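Local coordinates for ATP/GTP-binding site-containing protein A (Brucella abortus, PDB 6NTR) that functions in the periplasm to maintain cell envelope integrity, with a fold that resembles a beta-barrel, at residues A[80-85]-A[94-99]; A[124-129]-A[146-151]; A[192-197]-A[207-212]. One frame throughout, in Å; residues are numbered along the deposited sequence. Where two conformers were deposited one is given.

Overall arrangement
The three contacts follow one another along the chain without overlap: contact 1 closes before contact 2 opens, and contact 2 before contact 3. Contacts 1 and 3 each pair the two strands of an antiparallel hairpin, strands 78-87 and 90-102 in the first and strands 187-195 and 207-214 in the second. Between them, contact 2 fits the start of helix 126-138 to the end of strand 143-148. Its centre lies about 15 Å from that of contact 1, which it touches through Phe-149 and Ala-151, and about 13 Å from that of contact 3, met at Asp-150. The two hairpin contacts, about 21 Å apart between centres, do not touch. Segment 146-151 thus touches both, only lightly at contact 3.

Contact 1 (A[80-85]-A[94-99]); sequences RFVNKT and EVRGDA
Arg-96 passes over Val-82 on its way to the carboxylate of Glu-94. Its CB lies 4.1 Å from Phe-81 O, and the next carbon, CG, packs 3.8 Å from Val-82 CG2. Because CG stands anti to the backbone N (chi1 -169°), the chain rises beside the valine, and a bend at chi3 then lays the guanidinium across it. Val-82 CG1 sits over the centre of one guanidinium face, with Arg-96 CZ 3.8 Å away. At the tip, NH2 donates to Glu-94 OE2 over 2.7 Å, the acceptor lying close to the guanidinium plane, which helps to hold the rotation of the group. Lys-84 comes alongside from the partner strand and forms a long salt bridge, its NZ 3.7 Å from Glu-94 OE2. One carboxylate oxygen therefore serves two cations, which probably offsets the repulsion between Arg-96 and Lys-84.

The two strands, 78-87 and 90-102, make an antiparallel beta hairpin in the barrel-like fold, bound between these segments by backbone pairs such as Gly-97 N to Phe-81 O at 3.0 Å. On the other face of the hairpin the principle is aromatic rescue of a glycine. Phe-81 and Gly-97 form a hydrogen-bonded pair, and CG of the phenylalanine lies between its own backbone N and carbonyl carbon (chi1 58°), which folds the ring onto the partner strand. Gly-97 CA makes a CH-pi contact with one ring face, 4.0 Å from the Phe-81 centroid and 28° off the normal. The ring edge reaches Val-95 CG1, while Ala-151 and Leu-110 touch Phe-81 from outside the hairpin.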
loop_
_atom_site.group_PDB
_atom_site.type_symbol
_atom_site.label_atom_id
_atom_site.label_comp_id
_atom_site.label_asym_id
_atom_site.label_seq_id
_atom_site.Cartn_x
_atom_site.Cartn_y
_atom_site.Cartn_z
ATOM N N ARG A 80 -8.122 7.209 -10.696
ATOM C CA ARG A 80 -7.510 6.682 -11.909
ATOM C C ARG A 80 -6.312 5.813 -11.540
ATOM O O ARG A 80 -5.526 6.174 -10.663
ATOM C CB ARG A 80 -7.068 7.815 -12.844
ATOM C CG ARG A 80 -8.206 8.573 -13.539
ATOM C CD ARG A 80 -7.690 9.563 -14.604
ATOM N NE ARG A 80 -7.589 10.936 -14.109
ATOM C CZ ARG A 80 -8.552 11.842 -14.225
ATOM N NH1 ARG A 80 -9.692 11.522 -14.820
ATOM N NH2 ARG A 80 -8.375 13.068 -13.750
ATOM N N PHE A 81 -6.165 4.673 -12.220
ATOM C CA PHE A 81 -5.127 3.699 -11.855
ATOM C C PHE A 81 -4.537 2.903 -13.032
ATOM O O PHE A 81 -5.268 2.479 -13.931
ATOM C CB PHE A 81 -5.677 2.714 -10.800
ATOM C CG PHE A 81 -6.909 1.961 -11.231
ATOM C CD1 PHE A 81 -6.807 0.734 -11.873
ATOM C CD2 PHE A 81 -8.163 2.465 -10.958
ATOM C CE1 PHE A 81 -7.930 0.048 -12.245
ATOM C CE2 PHE A 81 -9.285 1.783 -11.337
ATOM C CZ PHE A 81 -9.171 0.576 -11.978
ATOM N N VAL A 82 -3.210 2.668 -12.987
ATOM C CA VAL A 82 -2.468 1.849 -13.958
ATOM C C VAL A 82 -1.549 0.879 -13.214
ATOM O O VAL A 82 -0.719 1.305 -12.406
ATOM C CB VAL A 82 -1.608 2.694 -14.941
ATOM C CG1 VAL A 82 -1.014 1.832 -16.061
ATOM C CG2 VAL A 82 -2.376 3.827 -15.572
ATOM N N ASN A 83 -1.635 -0.409 -13.550
ATOM C CA ASN A 83 -0.802 -1.433 -12.926
ATOM C C ASN A 83 0.007 -2.172 -13.970
ATOM O O ASN A 83 -0.551 -2.972 -14.722
ATOM C CB ASN A 83 -1.640 -2.446 -12.153
ATOM C CG ASN A 83 -1.725 -2.119 -10.706
ATOM O OD1 ASN A 83 -0.954 -1.316 -10.190
ATOM N ND2 ASN A 83 -2.625 -2.783 -10.021
ATOM N N LYS A 84 1.321 -1.972 -13.969
ATOM C CA LYS A 84 2.211 -2.749 -14.816
ATOM C C LYS A 84 3.092 -3.648 -13.963
ATOM O O LYS A 84 3.571 -3.240 -12.900
ATOM C CB LYS A 84 3.064 -1.849 -15.720
ATOM C CG LYS A 84 2.461 -1.629 -17.102
ATOM C CD LYS A 84 3.013 -0.406 -17.828
ATOM C CE LYS A 84 2.200 -0.147 -19.092
ATOM N NZ LYS A 84 2.576 1.065 -19.865
ATOM N N THR A 85 3.292 -4.874 -14.449
ATOM C CA THR A 85 4.058 -5.908 -13.765
ATOM C C THR A 85 5.016 -6.545 -14.766
ATOM O O THR A 85 4.575 -7.140 -15.756
ATOM C CB THR A 85 3.118 -6.969 -13.174
ATOM O OG1 THR A 85 2.061 -6.325 -12.444
ATOM C CG2 THR A 85 3.875 -7.902 -12.241
ATOM N N GLU A 94 -0.829 -6.084 -17.205
ATOM C CA GLU A 94 -1.129 -4.673 -17.199
ATOM C C GLU A 94 -2.564 -4.519 -16.768
ATOM O O GLU A 94 -3.437 -5.171 -17.301
ATOM C CB GLU A 94 -0.914 -4.073 -18.585
ATOM C CG GLU A 94 -1.282 -2.607 -18.708
ATOM C CD GLU A 94 -0.887 -2.015 -20.053
ATOM O OE1 GLU A 94 -0.871 -2.748 -21.060
ATOM O OE2 GLU A 94 -0.592 -0.813 -20.085
ATOM N N VAL A 95 -2.802 -3.656 -15.796
ATOM C CA VAL A 95 -4.148 -3.392 -15.316
ATOM C C VAL A 95 -4.275 -1.898 -15.378
ATOM O O VAL A 95 -3.395 -1.179 -14.948
ATOM C CB VAL A 95 -4.434 -3.936 -13.910
ATOM C CG1 VAL A 95 -5.827 -3.531 -13.488
ATOM C CG2 VAL A 95 -4.323 -5.444 -13.901
ATOM N N ARG A 96 -5.379 -1.441 -15.931
ATOM C CA ARG A 96 -5.594 -0.026 -16.156
ATOM C C ARG A 96 -7.087 0.214 -16.181
ATOM O O ARG A 96 -7.807 -0.478 -16.900
ATOM C CB ARG A 96 -4.958 0.410 -17.477
ATOM C CG ARG A 96 -4.885 1.927 -17.722
ATOM C CD ARG A 96 -4.622 2.171 -19.199
ATOM N NE ARG A 96 -3.316 1.679 -19.602
ATOM C CZ ARG A 96 -2.207 2.410 -19.619
ATOM N NH1 ARG A 96 -2.240 3.714 -19.349
ATOM N NH2 ARG A 96 -1.068 1.837 -19.979
ATOM N N GLY A 97 -7.556 1.186 -15.413
ATOM C CA GLY A 97 -8.968 1.494 -15.462
ATOM C C GLY A 97 -9.326 2.722 -14.657
ATOM O O GLY A 97 -8.478 3.547 -14.312
ATOM N N ASP A 98 -10.621 2.835 -14.390
ATOM C CA ASP A 98 -11.163 3.935 -13.623
ATOM C C ASP A 98 -12.220 3.436 -12.654
ATOM O O ASP A 98 -12.822 2.379 -12.845
ATOM C CB ASP A 98 -11.772 4.995 -14.525
ATOM C CG ASP A 98 -12.011 6.290 -13.791
ATOM O OD1 ASP A 98 -11.011 6.967 -13.477
ATOM O OD2 ASP A 98 -13.186 6.611 -13.491
ATOM N N ALA A 99 -12.445 4.225 -11.609
ATOM C CA ALA A 99 -13.549 3.976 -10.697
ATOM C C ALA A 99 -14.087 5.306 -10.188
ATOM O O ALA A 99 -13.339 6.275 -10.027
ATOM C CB ALA A 99 -13.124 3.096 -9.523
#

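Contact 2 (A[124-129]-A[146-151]); sequences QFPTRH and TTLFDA
Leu-148 lays its CD1 methyl against the first turn of a helix, 3.5 Å from Phe-125 C and 3.6 Å from His-129 CB, with the ring of Pro-126 crossing it at about a right angle. Here the N-terminus of helix 126-138 packs against the end of strand 143-148: Phe-125 holds the N-cap position, Pro-126 opens the first turn, where proline is well tolerated because no helical N-H is needed, and the strand gives way to loop at Phe-149. Just before the helix a single backbone hydrogen bond ties the segments, Phe-149 N to Gln-124 O at 3.2 Å. Glu-72, from strand 62-72, receives a hydrogen bond from Thr-127 N in the same first turn.

Next to the bond between the segments the two phenylalanines lie side by side. Their rings meet rim to rim with planes 71° apart, neither over the face of the other, and the closest carbons are Phe-125 CE1 and Phe-149 CD2 at 3.5 Å. Phe-125 also stacks with Phe-79, and Phe-125 and Phe-149 both touch Ala-99, which carries the cluster on to strands 78-87 and 90-102. Pro-126 CD rests 3.3 Å from Phe-149 O.

The polar ends are turned to other partners. Gln-124 runs past Thr-147 O, and its NE2 is hydrogen-bonded to Glu-132 OE1, further along helix 126-138. His-129, with CG anti to the backbone N (chi1 -173°), extends toward the strand, where its NE2 is hydrogen-bonded to Thr-161 OG1. At the edge of the imidazole, in its plane, Thr-147 O stands 3.7 Å from His-129 CD2, while Thr-146 CG2 lies 3.6 Å from His-129 NE2.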
loop_
_atom_site.group_PDB
_atom_site.type_symbol
_atom_site.label_atom_id
_atom_site.label_comp_id
_atom_site.label_asym_id
_atom_site.label_seq_id
_atom_site.Cartn_x
_atom_site.Cartn_y
_atom_site.Cartn_z
ATOM N N GLN A 124 -14.328 3.570 -0.331
ATOM C CA GLN A 124 -13.417 4.701 -0.295
ATOM C C GLN A 124 -12.127 4.332 -1.033
ATOM O O GLN A 124 -11.930 3.195 -1.408
ATOM C CB GLN A 124 -13.169 5.218 1.114
ATOM C CG GLN A 124 -12.533 4.232 2.059
ATOM C CD GLN A 124 -12.003 4.892 3.303
ATOM O OE1 GLN A 124 -11.986 6.104 3.414
ATOM N NE2 GLN A 124 -11.560 4.091 4.240
ATOM N N PHE A 125 -11.289 5.314 -1.285
ATOM C CA PHE A 125 -10.064 5.074 -2.002
ATOM C C PHE A 125 -8.884 5.295 -1.098
ATOM O O PHE A 125 -9.015 5.826 -0.031
ATOM C CB PHE A 125 -10.004 5.863 -3.317
ATOM C CG PHE A 125 -11.123 5.554 -4.261
ATOM C CD1 PHE A 125 -11.341 4.294 -4.690
ATOM C CD2 PHE A 125 -11.966 6.529 -4.676
ATOM C CE1 PHE A 125 -12.372 3.998 -5.537
ATOM C CE2 PHE A 125 -12.996 6.248 -5.524
ATOM C CZ PHE A 125 -13.204 4.980 -5.954
ATOM N N PRO A 126 -7.688 4.963 -1.581
ATOM C CA PRO A 126 -6.508 4.972 -0.725
ATOM C C PRO A 126 -6.170 6.258 -0.023
ATOM O O PRO A 126 -5.791 6.171 1.132
ATOM C CB PRO A 126 -5.389 4.619 -1.695
ATOM C CG PRO A 126 -6.048 3.747 -2.691
ATOM C CD PRO A 126 -7.425 4.301 -2.866
ATOM N N THR A 127 -6.247 7.408 -0.657
ATOM C CA THR A 127 -5.940 8.592 0.106
ATOM C C THR A 127 -6.959 8.865 1.210
ATOM O O THR A 127 -6.579 9.259 2.290
ATOM C CB THR A 127 -5.678 9.817 -0.754
ATOM O OG1 THR A 127 -4.483 9.591 -1.499
ATOM C CG2 THR A 127 -5.464 11.014 0.124
ATOM N N ARG A 128 -8.244 8.678 0.927
ATOM C CA ARG A 128 -9.266 8.923 1.932
ATOM C C ARG A 128 -9.109 7.960 3.091
ATOM O O ARG A 128 -9.060 8.371 4.229
ATOM C CB ARG A 128 -10.648 8.769 1.324
ATOM C CG ARG A 128 -11.688 9.702 1.904
ATOM C CD ARG A 128 -11.697 11.020 1.157
ATOM N NE ARG A 128 -13.034 11.575 1.034
ATOM C CZ ARG A 128 -13.293 12.801 0.606
ATOM N NH1 ARG A 128 -12.308 13.603 0.252
ATOM N NH2 ARG A 128 -14.539 13.220 0.534
ATOM N N HIS A 129 -8.952 6.683 2.770
ATOM C CA HIS A 129 -8.704 5.646 3.760
ATOM C C HIS A 129 -7.483 5.964 4.609
ATOM O O HIS A 129 -7.494 5.765 5.828
ATOM C CB HIS A 129 -8.532 4.325 3.029
ATOM C CG HIS A 129 -8.421 3.125 3.915
ATOM N ND1 HIS A 129 -7.356 2.916 4.762
ATOM C CD2 HIS A 129 -9.209 2.029 4.028
ATOM C CE1 HIS A 129 -7.508 1.759 5.384
ATOM N NE2 HIS A 129 -8.623 1.199 4.952
ATOM N N THR A 146 -13.430 -1.451 8.064
ATOM C CA THR A 146 -13.823 -0.642 6.935
ATOM C C THR A 146 -13.526 -1.395 5.660
ATOM O O THR A 146 -13.117 -2.538 5.694
ATOM C CB THR A 146 -13.158 0.739 6.949
ATOM O OG1 THR A 146 -13.737 1.544 5.931
ATOM C CG2 THR A 146 -11.687 0.628 6.717
ATOM N N THR A 147 -13.769 -0.751 4.536
ATOM C CA THR A 147 -13.526 -1.345 3.230
ATOM C C THR A 147 -12.647 -0.422 2.440
ATOM O O THR A 147 -12.433 0.709 2.828
ATOM C CB THR A 147 -14.807 -1.487 2.425
ATOM O OG1 THR A 147 -15.407 -0.203 2.292
ATOM C CG2 THR A 147 -15.750 -2.409 3.115
ATOM N N LEU A 148 -12.097 -0.926 1.347
ATOM C CA LEU A 148 -11.260 -0.115 0.480
ATOM C C LEU A 148 -11.203 -0.663 -0.928
ATOM O O LEU A 148 -11.370 -1.847 -1.132
ATOM C CB LEU A 148 -9.850 -0.085 1.042
ATOM C CG LEU A 148 -8.762 0.544 0.195
ATOM C CD1 LEU A 148 -8.877 2.043 0.283
ATOM C CD2 LEU A 148 -7.408 0.112 0.704
ATOM N N PHE A 149 -10.946 0.207 -1.895
ATOM C CA PHE A 149 -10.743 -0.195 -3.278
ATOM C C PHE A 149 -9.386 0.397 -3.569
ATOM O O PHE A 149 -9.226 1.597 -3.504
ATOM C CB PHE A 149 -11.768 0.406 -4.229
ATOM C CG PHE A 149 -11.539 0.023 -5.656
ATOM C CD1 PHE A 149 -11.760 -1.264 -6.075
ATOM C CD2 PHE A 149 -11.063 0.936 -6.561
ATOM C CE1 PHE A 149 -11.530 -1.634 -7.376
ATOM C CE2 PHE A 149 -10.828 0.575 -7.870
ATOM C CZ PHE A 149 -11.062 -0.711 -8.278
ATOM N N ASP A 150 -8.405 -0.433 -3.866
ATOM C CA ASP A 150 -7.071 0.083 -4.115
ATOM C C ASP A 150 -6.519 -0.174 -5.526
ATOM O O ASP A 150 -5.445 0.277 -5.869
ATOM C CB ASP A 150 -6.111 -0.419 -3.044
ATOM C CG ASP A 150 -6.028 -1.910 -2.992
ATOM O OD1 ASP A 150 -6.730 -2.571 -3.761
ATOM O OD2 ASP A 150 -5.253 -2.426 -2.179
ATOM N N ALA A 151 -7.271 -0.911 -6.319
ATOM C CA ALA A 151 -6.880 -1.211 -7.688
ATOM C C ALA A 151 -5.603 -2.020 -7.744
ATOM O O ALA A 151 -4.821 -1.888 -8.683
ATOM C CB ALA A 151 -6.723 0.058 -8.521
#

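Contact 3 (A[192-197]-A[207-212]); sequences IAYFDD and YRINFK
Tyr-194 and Tyr-207 form the apolar centre, an edge-to-face pair tilted from the perpendicular, in which the edge of Tyr-207 meets the face of Tyr-194. The ring centroids are 5.0 Å apart and the planes 61° from each other. The touching edge is the CD2-CE2 side, with Tyr-207 CD2 3.3 Å from Tyr-194 CD1 and Tyr-207 CE2 3.5 Å from Tyr-194 CE1. The two side chains leave their strands side by side and point the same way, yet differ in the first torsion: Tyr-194 sets CG beside its backbone N (chi1 -73°), whereas Tyr-207 swings CG away from its own (chi1 154°), and the Tyr-207 ring comes in edge-on.

On the same face the apolar strip continues through isoleucines. Ile-209 CG2 touches the rim of the Tyr-194 ring and lies 4.1 Å from Ile-192 CB, while Ile-192 CG1 reaches the edge of the next aromatic at Phe-211 CE1, 3.8 Å away. The backbone follows the antiparallel pattern expected of a hairpin. Ile-192 and Ile-209 exchange two hydrogen bonds, and Tyr-194 N gives a third to Tyr-207 O at 2.8 Å. Between the two strands the opposite face offers one side-chain contact: Ala-193 CB meets the aliphatic part of Arg-208 at CD, 4.1 Å off, and the arginine then bends at chi3 to carry its guanidinium away, making a weak, long ion pair with Asp-225. At the tip of Tyr-194, OH is hydrogen-bonded to a glycerol, probably from the crystallisation liquor.

The hairpin is flanked on both sides by further strands: Ala-193 and Phe-195 bond through the backbone to strand 159-165, Arg-208 and Asn-210 to strand 222-225, while Met-222 and Met-224 from the latter pack on Ile-209.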
loop_
_atom_site.group_PDB
_atom_site.type_symbol
_atom_site.label_atom_id
_atom_site.label_comp_id
_atom_site.label_asym_id
_atom_site.label_seq_id
_atom_site.Cartn_x
_atom_site.Cartn_y
_atom_site.Cartn_z
ATOM N N ILE A 192 -2.673 -3.298 9.424
ATOM C CA ILE A 192 -3.858 -3.391 8.585
ATOM C C ILE A 192 -3.943 -4.816 8.066
ATOM O O ILE A 192 -3.001 -5.302 7.430
ATOM C CB ILE A 192 -3.821 -2.373 7.438
ATOM C CG1 ILE A 192 -3.637 -0.969 8.014
ATOM C CG2 ILE A 192 -5.085 -2.448 6.638
ATOM C CD1 ILE A 192 -3.850 0.145 7.029
ATOM N N ALA A 193 -5.045 -5.499 8.374
ATOM C CA ALA A 193 -5.305 -6.838 7.870
ATOM C C ALA A 193 -6.391 -6.761 6.812
ATOM O O ALA A 193 -7.417 -6.113 7.024
ATOM C CB ALA A 193 -5.724 -7.792 8.986
ATOM N N TYR A 194 -6.156 -7.424 5.684
ATOM C CA TYR A 194 -6.991 -7.312 4.503
ATOM C C TYR A 194 -7.779 -8.599 4.350
ATOM O O TYR A 194 -7.203 -9.689 4.351
ATOM C CB TYR A 194 -6.134 -7.047 3.258
ATOM C CG TYR A 194 -5.523 -5.646 3.123
ATOM C CD1 TYR A 194 -4.512 -5.220 3.964
ATOM C CD2 TYR A 194 -5.909 -4.790 2.097
ATOM C CE1 TYR A 194 -3.944 -3.973 3.827
ATOM C CE2 TYR A 194 -5.335 -3.538 1.950
ATOM C CZ TYR A 194 -4.353 -3.139 2.821
ATOM O OH TYR A 194 -3.774 -1.899 2.687
ATOM N N PHE A 195 -9.085 -8.450 4.254
ATOM C CA PHE A 195 -9.977 -9.577 4.162
ATOM C C PHE A 195 -10.907 -9.452 2.994
ATOM O O PHE A 195 -11.364 -8.375 2.654
ATOM C CB PHE A 195 -10.857 -9.676 5.432
ATOM C CG PHE A 195 -10.097 -9.922 6.694
ATOM C CD1 PHE A 195 -9.696 -11.181 7.030
ATOM C CD2 PHE A 195 -9.798 -8.896 7.538
ATOM C CE1 PHE A 195 -8.994 -11.411 8.179
ATOM C CE2 PHE A 195 -9.094 -9.115 8.688
ATOM C CZ PHE A 195 -8.687 -10.375 9.008
ATOM N N ASP A 196 -11.196 -10.587 2.404
ATOM C CA ASP A 196 -12.152 -10.607 1.345
ATOM C C ASP A 196 -13.218 -11.587 1.738
ATOM O O ASP A 196 -12.952 -12.643 2.279
ATOM C CB ASP A 196 -11.566 -10.949 -0.014
ATOM C CG ASP A 196 -12.491 -10.565 -1.124
ATOM O OD1 ASP A 196 -13.130 -9.512 -1.015
ATOM O OD2 ASP A 196 -12.607 -11.317 -2.089
ATOM N N ASP A 197 -14.434 -11.196 1.449
ATOM C CA ASP A 197 -15.611 -11.968 1.757
ATOM C C ASP A 197 -15.676 -13.312 1.066
ATOM O O ASP A 197 -16.143 -14.278 1.641
ATOM C CB ASP A 197 -16.874 -11.182 1.384
ATOM C CG ASP A 197 -16.575 -9.827 0.807
ATOM O OD1 ASP A 197 -15.704 -9.141 1.354
ATOM O OD2 ASP A 197 -17.197 -9.455 -0.187
ATOM N N TYR A 207 -3.897 -10.735 3.256
ATOM C CA TYR A 207 -2.626 -10.039 3.329
ATOM C C TYR A 207 -2.666 -9.177 4.581
ATOM O O TYR A 207 -3.726 -8.708 4.990
ATOM C CB TYR A 207 -2.393 -9.219 2.046
ATOM C CG TYR A 207 -1.497 -8.002 2.138
ATOM C CD1 TYR A 207 -0.122 -8.107 1.962
ATOM C CD2 TYR A 207 -2.027 -6.741 2.324
ATOM C CE1 TYR A 207 0.700 -6.982 2.018
ATOM C CE2 TYR A 207 -1.215 -5.621 2.385
ATOM C CZ TYR A 207 0.136 -5.745 2.234
ATOM O OH TYR A 207 0.916 -4.618 2.298
ATOM N N ARG A 208 -1.511 -8.995 5.201
ATOM C CA ARG A 208 -1.434 -8.225 6.428
ATOM C C ARG A 208 -0.142 -7.428 6.451
ATOM O O ARG A 208 0.925 -7.982 6.177
ATOM C CB ARG A 208 -1.491 -9.148 7.637
ATOM C CG ARG A 208 -1.491 -8.410 8.946
ATOM C CD ARG A 208 -2.015 -9.289 10.052
ATOM N NE ARG A 208 -1.091 -10.368 10.370
ATOM C CZ ARG A 208 0.119 -10.194 10.885
ATOM N NH1 ARG A 208 0.572 -8.982 11.182
ATOM N NH2 ARG A 208 0.877 -11.247 11.118
ATOM N N ILE A 209 -0.246 -6.163 6.812
ATOM C CA ILE A 209 0.900 -5.299 6.896
ATOM C C ILE A 209 0.981 -4.525 8.197
ATOM O O ILE A 209 0.015 -3.965 8.636
ATOM C CB ILE A 209 0.927 -4.297 5.721
ATOM C CG1 ILE A 209 2.193 -3.470 5.767
ATOM C CG2 ILE A 209 -0.243 -3.352 5.772
ATOM C CD1 ILE A 209 2.361 -2.525 4.600
ATOM N N ASN A 210 2.164 -4.475 8.770
ATOM C CA ASN A 210 2.404 -3.730 9.971
ATOM C C ASN A 210 3.323 -2.581 9.638
ATOM O O ASN A 210 4.325 -2.780 9.012
ATOM C CB ASN A 210 3.094 -4.598 11.010
ATOM C CG ASN A 210 2.290 -5.804 11.377
ATOM O OD1 ASN A 210 2.240 -6.776 10.651
ATOM N ND2 ASN A 210 1.656 -5.744 12.523
ATOM N N PHE A 211 2.995 -1.380 10.069
ATOM C CA PHE A 211 3.845 -0.247 9.802
ATOM C C PHE A 211 3.776 0.805 10.884
ATOM O O PHE A 211 2.853 0.831 11.648
ATOM C CB PHE A 211 3.503 0.372 8.427
ATOM C CG PHE A 211 2.102 0.881 8.305
ATOM C CD1 PHE A 211 1.086 0.053 7.923
ATOM C CD2 PHE A 211 1.810 2.188 8.563
ATOM C CE1 PHE A 211 -0.193 0.516 7.816
ATOM C CE2 PHE A 211 0.532 2.652 8.461
ATOM C CZ PHE A 211 -0.468 1.815 8.085
ATOM N N LYS A 212 4.765 1.683 10.911
ATOM C CA LYS A 212 4.813 2.798 11.836
ATOM C C LYS A 212 4.393 4.007 11.014
ATOM O O LYS A 212 5.004 4.306 10.013
ATOM C CB LYS A 212 6.221 2.989 12.364
ATOM C CG LYS A 212 6.633 1.974 13.407
ATOM C CD LYS A 212 8.091 2.127 13.777
ATOM C CE LYS A 212 8.447 1.370 15.045
ATOM N NZ LYS A 212 7.598 0.174 15.266
#